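PDB 1E5D: Rubredoxin\:oxygen oxidoreductase from Desulfovibrio gigas, which catalyses the four-electron reduction of dioxygen to two water molecules, using a mu-oxo-diiron centre and flavin mononucleotide. Local coordinates for residues A[89-92]-A[93-97]; A[108-111]-A[112-116]; A[122-125]-A[126-130]. All blocks are in the same frame, centred on the assembly; numbering follows the deposited sequence.

Contact 1. Residues A[89-92]-A[93-97]; sequences PALI and EACQP
P89 O receives the amide of E93 at 3.2 Å from E93 N, the first of four i to i+4 bonds that carry helix 88-95 to its end. A90 O takes the next, with A94 N at 2.9 Å. This carbonyl also lies under the start of the E93 side chain, E93 CB standing 3.2 Å from A90 O before the chain bends at CG and carries its carboxylate outward. At L91 the backbone bond is joined by an apolar contact: L91 O holds the amide of C95, N to O 2.7 Å, while the branch CD2 of L91 lies 3.8 Å from C95 SG. The sulfur is placed there by its first torsion (chi1 -67°), which sets SG beside its own backbone N and brings it back over the preceding turn. Behind this pair lies helix 56-64, with L59 and L60 against L91, while I72 touches C95. I92 O makes the last helical bond, to Q96 N at 2.9 Å. P97 packs against the same oxygen, its CD 3.4 Å from I92 O. Q96 has positive phi (50°), and P97, lacking an N-H, cannot add the further bond of a Schellman motif. The arrangement is that of a helix C-terminus ended by a residue in left-handed helical conformation and then a proline.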
loop_
_atom_site.group_PDB
_atom_site.type_symbol
_atom_site.label_atom_id
_atom_site.label_comp_id
_atom_site.label_asym_id
_atom_site.label_seq_id
_atom_site.Cartn_x
_atom_site.Cartn_y
_atom_site.Cartn_z
ATOM N N PRO A 89 -16.284 15.136 25.948
ATOM C CA PRO A 89 -16.035 16.461 26.539
ATOM C C PRO A 89 -17.172 17.443 26.295
ATOM O O PRO A 89 -17.620 18.118 27.224
ATOM C CB PRO A 89 -14.783 16.957 25.807
ATOM C CG PRO A 89 -14.086 15.711 25.382
ATOM C CD PRO A 89 -15.161 14.702 25.102
ATOM N N ALA A 90 -17.666 17.558 25.067
ATOM C CA ALA A 90 -18.769 18.491 24.829
ATOM C C ALA A 90 -20.007 18.099 25.624
ATOM O O ALA A 90 -20.771 18.949 26.078
ATOM C CB ALA A 90 -19.125 18.566 23.348
ATOM N N LEU A 91 -20.233 16.794 25.786
ATOM C CA LEU A 91 -21.454 16.367 26.457
ATOM C C LEU A 91 -21.378 16.621 27.958
ATOM O O LEU A 91 -22.356 17.015 28.592
ATOM C CB LEU A 91 -21.713 14.893 26.195
ATOM C CG LEU A 91 -22.526 14.500 24.968
ATOM C CD1 LEU A 91 -22.608 12.978 24.928
ATOM C CD2 LEU A 91 -23.911 15.115 24.960
ATOM N N ILE A 92 -20.203 16.381 28.533
ATOM C CA ILE A 92 -20.020 16.676 29.944
ATOM C C ILE A 92 -20.365 18.140 30.202
ATOM O O ILE A 92 -20.961 18.497 31.209
ATOM C CB ILE A 92 -18.579 16.424 30.391
ATOM C CG1 ILE A 92 -18.274 14.939 30.576
ATOM C CG2 ILE A 92 -18.260 17.216 31.651
ATOM C CD1 ILE A 92 -16.914 14.575 30.042
ATOM N N GLU A 93 -19.964 18.942 29.225
ATOM C CA GLU A 93 -20.209 20.375 29.233
ATOM C C GLU A 93 -21.694 20.702 29.141
ATOM O O GLU A 93 -22.224 21.455 29.965
ATOM C CB GLU A 93 -19.440 21.026 28.082
ATOM C CG GLU A 93 -20.090 22.271 27.510
ATOM C CD GLU A 93 -19.176 23.481 27.589
ATOM O OE1 GLU A 93 -17.992 23.355 27.211
ATOM O OE2 GLU A 93 -19.659 24.545 28.034
ATOM N N ALA A 94 -22.385 20.156 28.144
ATOM C CA ALA A 94 -23.781 20.510 27.917
ATOM C C ALA A 94 -24.731 19.839 28.897
ATOM O O ALA A 94 -25.795 20.379 29.199
ATOM C CB ALA A 94 -24.185 20.147 26.489
ATOM N N CYS A 95 -24.363 18.661 29.384
ATOM C CA CYS A 95 -25.292 17.883 30.194
ATOM C C CYS A 95 -25.016 18.017 31.686
ATOM O O CYS A 95 -25.941 17.888 32.493
ATOM C CB CYS A 95 -25.226 16.417 29.743
ATOM S SG CYS A 95 -25.881 16.182 28.063
ATOM N N GLN A 96 -23.760 18.287 32.025
ATOM C CA GLN A 96 -23.332 18.340 33.420
ATOM C C GLN A 96 -23.819 17.071 34.110
ATOM O O GLN A 96 -24.605 17.085 35.052
ATOM C CB GLN A 96 -23.855 19.584 34.122
ATOM C CG GLN A 96 -23.713 20.895 33.376
ATOM C CD GLN A 96 -24.895 21.834 33.536
ATOM O OE1 GLN A 96 -24.974 22.616 34.489
ATOM N NE2 GLN A 96 -25.833 21.773 32.594
ATOM N N PRO A 97 -23.375 15.928 33.607
ATOM C CA PRO A 97 -23.962 14.669 34.073
ATOM C C PRO A 97 -23.565 14.370 35.506
ATOM O O PRO A 97 -22.488 14.731 35.977
ATOM C CB PRO A 97 -23.344 13.631 33.134
ATOM C CG PRO A 97 -22.046 14.245 32.723
ATOM C CD PRO A 97 -22.314 15.726 32.608
#

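Contact 2. Residues A[108-111]-A[112-116]; sequences KAME and SHFHY
H113 grips A109 O twice, through its own backbone and through its ring. Its amide N and its ring ND1 each lie 3.1 Å from A109 O and reach that oxygen from opposite faces of the carbonyl plane. With CG held beside the backbone N (chi1 -83°), the imidazole turns back along the helix, so that A109 O sits at its edge, close to the ring plane. These two bonds fix the rotation of the ring; the buried H113 side chain has its nearest atom about 5 Å from a bound FMN. The other tightly packed element is M110, which runs between two rings. Its CG is 4.1 Å from F114 CD2 and 3.9 Å from Y116 CE1. M110 SD lies 4.8 Å from the centroid of the Y116 ring, an oblique Met-aromatic contact. L80 and V121 also touch M110, and W119 stacks on Y116. The residues form the last turns of helix 104-114, in the beta-alpha-beta unit of strand 99-103, this helix and strand 121-124 of the metallo-beta-lactamase domain. H115, the first residue past the helix, has positive phi (51°) and still gives its amide to E111 O. Packing is looser along the side carrying E111 and the exposed K108. K108 NZ and E111 OE1 are 3.6 Å apart, a long salt bridge, and the bond from the amide of S112 to K108 O is weak. Elsewhere on the helix end the second subunit is the partner: S112 OG is hydrogen-bonded to its N375, and H115 NE2 to the carbonyl of its V376.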
loop_
_atom_site.group_PDB
_atom_site.type_symbol
_atom_site.label_atom_id
_atom_site.label_comp_id
_atom_site.label_asym_id
_atom_site.label_seq_id
_atom_site.Cartn_x
_atom_site.Cartn_y
_atom_site.Cartn_z
ATOM N N LYS A 108 -9.626 3.355 32.071
ATOM C CA LYS A 108 -8.206 3.395 31.746
ATOM C C LYS A 108 -7.998 4.166 30.445
ATOM O O LYS A 108 -7.291 5.169 30.376
ATOM C CB LYS A 108 -7.654 1.979 31.625
ATOM C CG LYS A 108 -6.475 1.637 32.512
ATOM C CD LYS A 108 -6.883 1.325 33.939
ATOM C CE LYS A 108 -5.905 1.932 34.933
ATOM N NZ LYS A 108 -6.493 3.062 35.706
ATOM N N ALA A 109 -8.643 3.664 29.392
ATOM C CA ALA A 109 -8.530 4.310 28.089
ATOM C C ALA A 109 -9.062 5.733 28.166
ATOM O O ALA A 109 -8.642 6.635 27.434
ATOM C CB ALA A 109 -9.266 3.488 27.047
ATOM N N MET A 110 -10.019 5.964 29.072
ATOM C CA MET A 110 -10.573 7.321 29.110
ATOM C C MET A 110 -9.518 8.307 29.581
ATOM O O MET A 110 -9.532 9.486 29.210
ATOM C CB MET A 110 -11.809 7.359 29.992
ATOM C CG MET A 110 -12.599 8.656 29.904
ATOM S SD MET A 110 -14.046 8.575 30.987
ATOM C CE MET A 110 -15.042 7.390 30.076
ATOM N N GLU A 111 -8.561 7.866 30.404
ATOM C CA GLU A 111 -7.565 8.850 30.838
ATOM C C GLU A 111 -6.488 9.074 29.776
ATOM O O GLU A 111 -6.091 10.228 29.582
ATOM C CB GLU A 111 -6.902 8.464 32.158
ATOM C CG GLU A 111 -7.420 7.189 32.797
ATOM C CD GLU A 111 -6.617 6.793 34.026
ATOM O OE1 GLU A 111 -5.613 6.067 33.865
ATOM O OE2 GLU A 111 -6.991 7.208 35.146
ATOM N N SER A 112 -6.019 8.026 29.103
ATOM C CA SER A 112 -4.958 8.205 28.110
ATOM C C SER A 112 -5.457 8.850 26.822
ATOM O O SER A 112 -4.673 9.272 25.977
ATOM C CB SER A 112 -4.309 6.857 27.802
ATOM O OG SER A 112 -5.291 5.920 27.393
ATOM N N HIS A 113 -6.770 8.935 26.661
ATOM C CA HIS A 113 -7.351 9.691 25.564
ATOM C C HIS A 113 -7.675 11.119 26.013
ATOM O O HIS A 113 -7.419 12.071 25.269
ATOM C CB HIS A 113 -8.634 9.061 25.038
ATOM C CG HIS A 113 -8.503 7.958 24.048
ATOM N ND1 HIS A 113 -8.272 6.644 24.378
ATOM C CD2 HIS A 113 -8.585 7.978 22.694
ATOM C CE1 HIS A 113 -8.212 5.907 23.288
ATOM N NE2 HIS A 113 -8.398 6.697 22.243
ATOM N N PHE A 114 -8.258 11.286 27.205
ATOM C CA PHE A 114 -8.789 12.617 27.517
ATOM C C PHE A 114 -7.997 13.314 28.617
ATOM O O PHE A 114 -8.077 14.541 28.697
ATOM C CB PHE A 114 -10.268 12.563 27.912
ATOM C CG PHE A 114 -11.164 12.194 26.734
ATOM C CD1 PHE A 114 -11.398 13.101 25.717
ATOM C CD2 PHE A 114 -11.759 10.946 26.654
ATOM C CE1 PHE A 114 -12.213 12.777 24.646
ATOM C CE2 PHE A 114 -12.578 10.612 25.596
ATOM C CZ PHE A 114 -12.808 11.534 24.588
ATOM N N HIS A 115 -7.270 12.524 29.397
ATOM C CA HIS A 115 -6.429 13.094 30.445
ATOM C C HIS A 115 -7.244 14.047 31.311
ATOM O O HIS A 115 -6.814 15.156 31.619
ATOM C CB HIS A 115 -5.234 13.796 29.800
ATOM C CG HIS A 115 -4.532 12.957 28.774
ATOM N ND1 HIS A 115 -3.855 11.796 29.077
ATOM C CD2 HIS A 115 -4.404 13.112 27.436
ATOM C CE1 HIS A 115 -3.340 11.271 27.981
ATOM N NE2 HIS A 115 -3.661 12.057 26.969
ATOM N N TYR A 116 -8.446 13.608 31.666
ATOM C CA TYR A 116 -9.426 14.414 32.374
ATOM C C TYR A 116 -9.064 14.633 33.835
ATOM O O TYR A 116 -8.464 13.794 34.506
ATOM C CB TYR A 116 -10.803 13.750 32.282
ATOM C CG TYR A 116 -10.881 12.401 32.958
ATOM C CD1 TYR A 116 -10.451 11.244 32.322
ATOM C CD2 TYR A 116 -11.391 12.287 34.245
ATOM C CE1 TYR A 116 -10.519 10.003 32.930
ATOM C CE2 TYR A 116 -11.462 11.052 34.860
ATOM C CZ TYR A 116 -11.031 9.920 34.209
ATOM O OH TYR A 116 -11.107 8.700 34.836
#

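Contact 3. Residues A[122-125]-A[126-130]; sequences QVVK and HGETL
E128 swings its carboxylate back to K125 because CG stands opposite the backbone N (chi1 175°) and the chain stays extended beyond it. OE1 thereby meets the amide of K125, 3.2 Å from K125 N; the donor comes from well above the carboxylate plane, 66° out of it. In return the amide of E128 bonds to K125 O, N to O 2.8 Å, so the two residues are tied both by backbone and by side chain. The second oxygen lies against the preceding strand: E128 OE2 is 3.8 Å from V124 CG1, with the two side chains crossing at about a right angle. The E128 N to K125 O bond closes a type II beta turn, in which G127 holds the third position with positive phi (92°). H126 is in the second position; its ring meets that of Y140, and its ND1 is hydrogen-bonded to the amide of E141. Beyond the turn L130 reaches both F101 of one sheet and F139 of the other. The turn is a link between edge strands of two different sheets, from 121-124 to 129-131, as in the alpha-beta-beta-alpha sandwich of the metallo-beta-lactamase fold.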
loop_
_atom_site.group_PDB
_atom_site.type_symbol
_atom_site.label_atom_id
_atom_site.label_comp_id
_atom_site.label_asym_id
_atom_site.label_seq_id
_atom_site.Cartn_x
_atom_site.Cartn_y
_atom_site.Cartn_z
ATOM N N GLN A 122 -17.325 6.535 36.991
ATOM C CA GLN A 122 -17.626 5.433 37.888
ATOM C C GLN A 122 -17.561 4.136 37.088
ATOM O O GLN A 122 -18.301 3.959 36.127
ATOM C CB GLN A 122 -18.997 5.582 38.543
ATOM C CG GLN A 122 -19.072 4.996 39.942
ATOM C CD GLN A 122 -20.237 4.057 40.168
ATOM O OE1 GLN A 122 -21.322 4.475 40.573
ATOM N NE2 GLN A 122 -20.028 2.768 39.914
ATOM N N VAL A 123 -16.659 3.260 37.489
ATOM C CA VAL A 123 -16.430 1.987 36.831
ATOM C C VAL A 123 -17.533 0.980 37.123
ATOM O O VAL A 123 -17.844 0.735 38.289
ATOM C CB VAL A 123 -15.081 1.392 37.296
ATOM C CG1 VAL A 123 -14.937 -0.059 36.863
ATOM C CG2 VAL A 123 -13.954 2.265 36.767
ATOM N N VAL A 124 -18.104 0.397 36.077
ATOM C CA VAL A 124 -19.054 -0.697 36.261
ATOM C C VAL A 124 -18.358 -2.023 35.957
ATOM O O VAL A 124 -17.373 -2.054 35.234
ATOM C CB VAL A 124 -20.310 -0.542 35.395
ATOM C CG1 VAL A 124 -21.132 0.630 35.908
ATOM C CG2 VAL A 124 -19.960 -0.340 33.931
ATOM N N LYS A 125 -18.862 -3.093 36.539
ATOM C CA LYS A 125 -18.269 -4.418 36.533
ATOM C C LYS A 125 -19.105 -5.376 35.695
ATOM O O LYS A 125 -20.303 -5.156 35.489
ATOM C CB LYS A 125 -18.153 -4.925 37.967
ATOM C CG LYS A 125 -16.800 -5.439 38.407
ATOM C CD LYS A 125 -16.720 -5.491 39.928
ATOM C CE LYS A 125 -17.156 -6.844 40.472
ATOM N NZ LYS A 125 -16.041 -7.556 41.158
ATOM N N HIS A 126 -18.473 -6.437 35.192
ATOM C CA HIS A 126 -19.217 -7.364 34.336
ATOM C C HIS A 126 -20.409 -7.919 35.099
ATOM O O HIS A 126 -20.266 -8.493 36.179
ATOM C CB HIS A 126 -18.298 -8.476 33.827
ATOM C CG HIS A 126 -19.008 -9.525 33.023
ATOM N ND1 HIS A 126 -19.465 -9.313 31.738
ATOM C CD2 HIS A 126 -19.346 -10.802 33.321
ATOM C CE1 HIS A 126 -20.049 -10.411 31.287
ATOM N NE2 HIS A 126 -19.991 -11.336 32.232
ATOM N N GLY A 127 -21.614 -7.745 34.562
ATOM C CA GLY A 127 -22.792 -8.290 35.217
ATOM C C GLY A 127 -23.442 -7.306 36.164
ATOM O O GLY A 127 -24.568 -7.495 36.630
ATOM N N GLU A 128 -22.755 -6.208 36.479
ATOM C CA GLU A 128 -23.365 -5.234 37.390
ATOM C C GLU A 128 -24.634 -4.664 36.771
ATOM O O GLU A 128 -24.755 -4.548 35.551
ATOM C CB GLU A 128 -22.375 -4.136 37.728
ATOM C CG GLU A 128 -22.846 -2.968 38.572
ATOM C CD GLU A 128 -21.646 -2.179 39.092
ATOM O OE1 GLU A 128 -20.566 -2.795 39.251
ATOM O OE2 GLU A 128 -21.744 -0.957 39.335
ATOM N N THR A 129 -25.577 -4.322 37.644
ATOM C CA THR A 129 -26.788 -3.645 37.219
ATOM C C THR A 129 -26.825 -2.228 37.797
ATOM O O THR A 129 -26.091 -1.892 38.720
ATOM C CB THR A 129 -28.086 -4.339 37.658
ATOM O OG1 THR A 129 -28.017 -4.546 39.073
ATOM C CG2 THR A 129 -28.228 -5.687 36.976
ATOM N N LEU A 130 -27.709 -1.443 37.197
ATOM C CA LEU A 130 -27.866 -0.041 37.546
ATOM C C LEU A 130 -29.324 0.360 37.368
ATOM O O LEU A 130 -29.896 0.207 36.287
ATOM C CB LEU A 130 -26.963 0.828 36.675
ATOM C CG LEU A 130 -27.110 2.341 36.826
ATOM C CD1 LEU A 130 -26.477 2.798 38.129
ATOM C CD2 LEU A 130 -26.485 3.078 35.648
#

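Contacts 1 and 2 are partly buried helix endings, each closed by a residue with positive phi, whereas contact 3 is a surface turn between strands. P89, near the start of helix 88-95, packs on F114 at the end of helix 104-114, P89 CD 3.5 Å from F114 CE1. Strand 121-124 follows helix 104-114 after a short loop, yet contacts 2 and 3 stay about 6 Å apart at their nearest atoms. Chemistry follows place: contact 1 relies on backbone bonds and apolar side chains, some packed on helix 56-64. Contact 2, nearest the flavin and the subunit interface, adds rings, a sulfur and an imidazole bond. Across contact 3 the bonds are a turn's: backbone to backbone, and carboxylate to main-chain amide.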